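Local coordinates for xyloglucan-specific endo-beta-1,4-glucanase BoGH5A (Bacteroides ovatus, PDB 3ZMR), which hydrolyses internal beta-1,4-glucosidic linkages in the xyloglucan backbone, with retention of anomeric configuration, to release xyloglucan oligosaccharides, at residues E70-V75 against N88-L93. Residues are numbered along the deposited sequence; the frame is centred on the assembly and turned at random.
Sequences ERTATV and NVKQSL
Arg71 holds the Gln91 amide oxygen with two nitrogens. Its NE lies 2.8 Å and its NH2 2.9 Å from Gln91 OE1, and both donate to that one oxygen. OE1 sits in the guanidinium plane, at its edge. The two donors reach it from the same face of the amide, whose plane is turned 34° from the guanidinium. Both side chains project alongside each other from one face of the sheet. Arg71 CG stands between the backbone N and the carbonyl carbon (chi1 57°), and the chain is extended from there to NE, which brings the donors level with OE1.

The same two residues form an antiparallel hydrogen-bonded pair through their backbones. Ala73 and Val89 form the next such pair. Ala73 CB is 4.3 Å from Val89 CB. Val89 CG2 also meets Val75 CG2 at 3.9 Å. Thr72, Lys90 and Asn88 point to the other face. There Glu70 and Lys90 touch through their chains, with Glu70 OE1 3.5 Å from Lys90 CD. Their charged ends do not make a salt bridge; a water joins Glu70 OE1 to Lys90 NZ. A second water donates to Ala73 O and Asn88 OD1, while Asn88 ND2 bonds to Asn16.

Outer groups hold both ends of the Arg71-Gln91 pair. Gln91 NE2 donates to the backbone oxygens of Asp20 and Glu63, and Arg71 makes a cation-pi contact with Trp44. With an alanine in place of Arg71, Gln91 OE1 is likely to lose both of these donors and Trp44 its cation-pi partner, and the amide would then rely on its NE2 bonds. The contact belongs to the hairpin of strands 71-78 and 85-91 in the BACON domain, away from the catalytic barrel's annotated sites. Strand 16-19 flanks 85-91 and strand 36-40 flanks 71-78, while Cys45 of strand 45-47 packs against Ala73, Val75 and Val89.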
ATOM      1  N   GLU A  70     -24.005   4.725 -12.692  1.00 19.00           N
ATOM      2  CA  GLU A  70     -24.901   5.569 -11.927  1.00 19.63           C
ATOM      3  C   GLU A  70     -25.916   4.676 -11.263  1.00 20.10           C
ATOM      4  O   GLU A  70     -26.367   3.669 -11.850  1.00 22.27           O
ATOM      5  CB  GLU A  70     -25.640   6.556 -12.831  1.00 26.67           C
ATOM      6  CG  GLU A  70     -26.834   7.233 -12.156  1.00 45.74           C
ATOM      7  CD  GLU A  70     -27.703   7.975 -13.141  1.00106.04           C
ATOM      8  OE1 GLU A  70     -27.221   8.994 -13.675  1.00 44.09           O
ATOM      9  OE2 GLU A  70     -28.859   7.539 -13.372  1.00 42.10           O
ATOM     10  N   ARG A  71     -26.329   5.052 -10.060  1.00 18.96           N
ATOM     11  CA  ARG A  71     -27.387   4.311  -9.383  1.00 16.79           C
ATOM     12  C   ARG A  71     -28.382   5.253  -8.727  1.00 15.53           C
ATOM     13  O   ARG A  71     -28.065   6.398  -8.379  1.00 17.46           O
ATOM     14  CB  ARG A  71     -26.838   3.301  -8.377  1.00 18.98           C
ATOM     15  CG  ARG A  71     -25.947   3.869  -7.282  1.00 18.89           C
ATOM     16  CD  ARG A  71     -25.317   2.730  -6.500  1.00 18.67           C
ATOM     17  NE  ARG A  71     -24.578   3.223  -5.323  1.00 16.65           N
ATOM     18  CZ  ARG A  71     -23.944   2.445  -4.443  1.00 18.08           C
ATOM     19  NH1 ARG A  71     -23.934   1.127  -4.581  1.00 21.56           N
ATOM     20  NH2 ARG A  71     -23.302   2.982  -3.410  1.00 18.71           N
ATOM     21  N   THR A  72     -29.591   4.737  -8.563  1.00 19.67           N
ATOM     22  CA  THR A  72     -30.691   5.514  -8.018  1.00 17.65           C
ATOM     23  C   THR A  72     -31.445   4.770  -6.918  1.00 17.84           C
ATOM     24  O   THR A  72     -31.451   3.547  -6.835  1.00 19.10           O
ATOM     25  CB  THR A  72     -31.702   5.922  -9.109  1.00 23.42           C
ATOM     26  OG1 THR A  72     -32.297   4.746  -9.690  1.00 24.43           O
ATOM     27  CG2 THR A  72     -31.030   6.789 -10.197  1.00 19.87           C
ATOM     28  N   ALA A  73     -32.063   5.560  -6.062  1.00 17.68           N
ATOM     29  CA  ALA A  73     -32.892   5.054  -4.980  1.00 18.65           C
ATOM     30  C   ALA A  73     -33.986   6.072  -4.673  1.00 15.45           C
ATOM     31  O   ALA A  73     -34.008   7.211  -5.195  1.00 16.69           O
ATOM     32  CB  ALA A  73     -32.054   4.823  -3.745  1.00 23.28           C
ATOM     33  N   THR A  74     -34.926   5.634  -3.845  1.00 20.90           N
ATOM     34  CA  THR A  74     -35.889   6.572  -3.260  1.00 16.95           C
ATOM     35  C   THR A  74     -35.830   6.508  -1.739  1.00 15.33           C
ATOM     36  O   THR A  74     -35.380   5.516  -1.148  1.00 17.04           O
ATOM     37  CB  THR A  74     -37.337   6.313  -3.722  1.00 20.39           C
ATOM     38  OG1 THR A  74     -37.726   4.992  -3.332  1.00 20.07           O
ATOM     39  CG2 THR A  74     -37.457   6.466  -5.217  1.00 21.47           C
ATOM     40  N   VAL A  75     -36.262   7.606  -1.137  1.00 15.63           N
ATOM     41  CA  VAL A  75     -36.485   7.721   0.302  1.00 17.68           C
ATOM     42  C   VAL A  75     -37.948   8.134   0.467  1.00 15.48           C
ATOM     43  O   VAL A  75     -38.391   9.167  -0.071  1.00 16.60           O
ATOM     44  CB  VAL A  75     -35.553   8.786   0.929  1.00 15.90           C
ATOM     45  CG1 VAL A  75     -35.835   8.945   2.417  1.00 21.40           C
ATOM     46  CG2 VAL A  75     -34.082   8.404   0.716  1.00 19.30           C
ATOM     47  N   ASN A  88     -36.143  11.480  -4.507  1.00 16.35           N
ATOM     48  CA  ASN A  88     -35.213  10.809  -5.423  1.00 15.61           C
ATOM     49  C   ASN A  88     -33.773  10.987  -4.918  1.00 13.94           C
ATOM     50  O   ASN A  88     -33.409  12.082  -4.480  1.00 16.15           O
ATOM     51  CB  ASN A  88     -35.297  11.400  -6.841  1.00 17.37           C
ATOM     52  CG  ASN A  88     -36.618  11.071  -7.548  1.00 18.05           C
ATOM     53  OD1 ASN A  88     -37.027   9.911  -7.634  1.00 19.68           O
ATOM     54  ND2 ASN A  88     -37.288  12.112  -8.042  1.00 25.44           N
ATOM     55  N   VAL A  89     -32.994   9.907  -5.014  1.00 13.42           N
ATOM     56  CA  VAL A  89     -31.556   9.908  -4.759  1.00 13.69           C
ATOM     57  C   VAL A  89     -30.813   9.332  -5.959  1.00 16.53           C
ATOM     58  O   VAL A  89     -31.084   8.205  -6.396  1.00 16.73           O
ATOM     59  CB  VAL A  89     -31.205   9.079  -3.500  1.00 14.94           C
ATOM     60  CG1 VAL A  89     -29.693   9.060  -3.257  1.00 18.54           C
ATOM     61  CG2 VAL A  89     -31.939   9.651  -2.298  1.00 19.66           C
ATOM     62  N   LYS A  90     -29.866  10.114  -6.465  1.00 13.68           N
ATOM     63  CA  LYS A  90     -29.024   9.685  -7.589  1.00 13.76           C
ATOM     64  C   LYS A  90     -27.573   9.793  -7.132  1.00 14.41           C
ATOM     65  O   LYS A  90     -27.152  10.821  -6.606  1.00 16.96           O
ATOM     66  CB  LYS A  90     -29.233  10.574  -8.814  1.00 19.91           C
ATOM     67  CG  LYS A  90     -28.431  10.146 -10.044  1.00 23.12           C
ATOM     68  CD  LYS A  90     -28.688  11.060 -11.237  1.00 38.21           C
ATOM     69  CE  LYS A  90     -30.119  10.973 -11.724  1.00 39.26           C
ATOM     70  NZ  LYS A  90     -30.345  11.911 -12.861  1.00 61.72           N
ATOM     71  N   GLN A  91     -26.828   8.726  -7.363  1.00 13.34           N
ATOM     72  CA  GLN A  91     -25.402   8.675  -7.059  1.00 14.49           C
ATOM     73  C   GLN A  91     -24.597   8.342  -8.327  1.00 14.39           C
ATOM     74  O   GLN A  91     -24.842   7.334  -8.973  1.00 17.44           O
ATOM     75  CB  GLN A  91     -25.107   7.661  -5.968  1.00 18.70           C
ATOM     76  CG  GLN A  91     -23.644   7.694  -5.564  1.00 16.41           C
ATOM     77  CD  GLN A  91     -23.280   6.754  -4.430  1.00 13.73           C
ATOM     78  OE1 GLN A  91     -23.886   5.690  -4.246  1.00 16.38           O
ATOM     79  NE2 GLN A  91     -22.219   7.119  -3.686  1.00 14.58           N
ATOM     80  N   SER A  92     -23.624   9.194  -8.641  1.00 14.73           N
ATOM     81  CA  SER A  92     -22.809   9.020  -9.839  1.00 15.46           C
ATOM     82  C   SER A  92     -21.758   7.933  -9.698  1.00 15.23           C
ATOM     83  O   SER A  92     -21.462   7.457  -8.600  1.00 16.09           O
ATOM     84  CB  SER A  92     -22.203  10.329 -10.326  1.00 34.00           C
ATOM     85  OG  SER A  92     -21.446  10.931  -9.331  1.00 27.16           O
ATOM     86  N   LEU A  93     -21.249   7.494 -10.850  1.00 18.15           N
ATOM     87  CA  LEU A  93     -20.132   6.560 -10.902  1.00 16.16           C
ATOM     88  C   LEU A  93     -18.830   7.296 -10.568  1.00 14.27           C
ATOM     89  O   LEU A  93     -18.764   8.529 -10.601  1.00 15.46           O
ATOM     90  CB  LEU A  93     -20.061   5.849 -12.263  1.00 27.18           C
ATOM     91  CG  LEU A  93     -20.019   6.657 -13.549  1.00 36.51           C
ATOM     92  CD1 LEU A  93     -18.678   7.309 -13.785  1.00 41.67           C
ATOM     93  CD2 LEU A  93     -20.335   5.724 -14.708  1.00 31.64           C
TER
HETATM   94  O   HOH W   1     -28.390  11.213 -14.731  1.00 40.43           O
HETATM   95  O   HOH W   2     -34.924   7.883  -7.789  1.00 23.71           O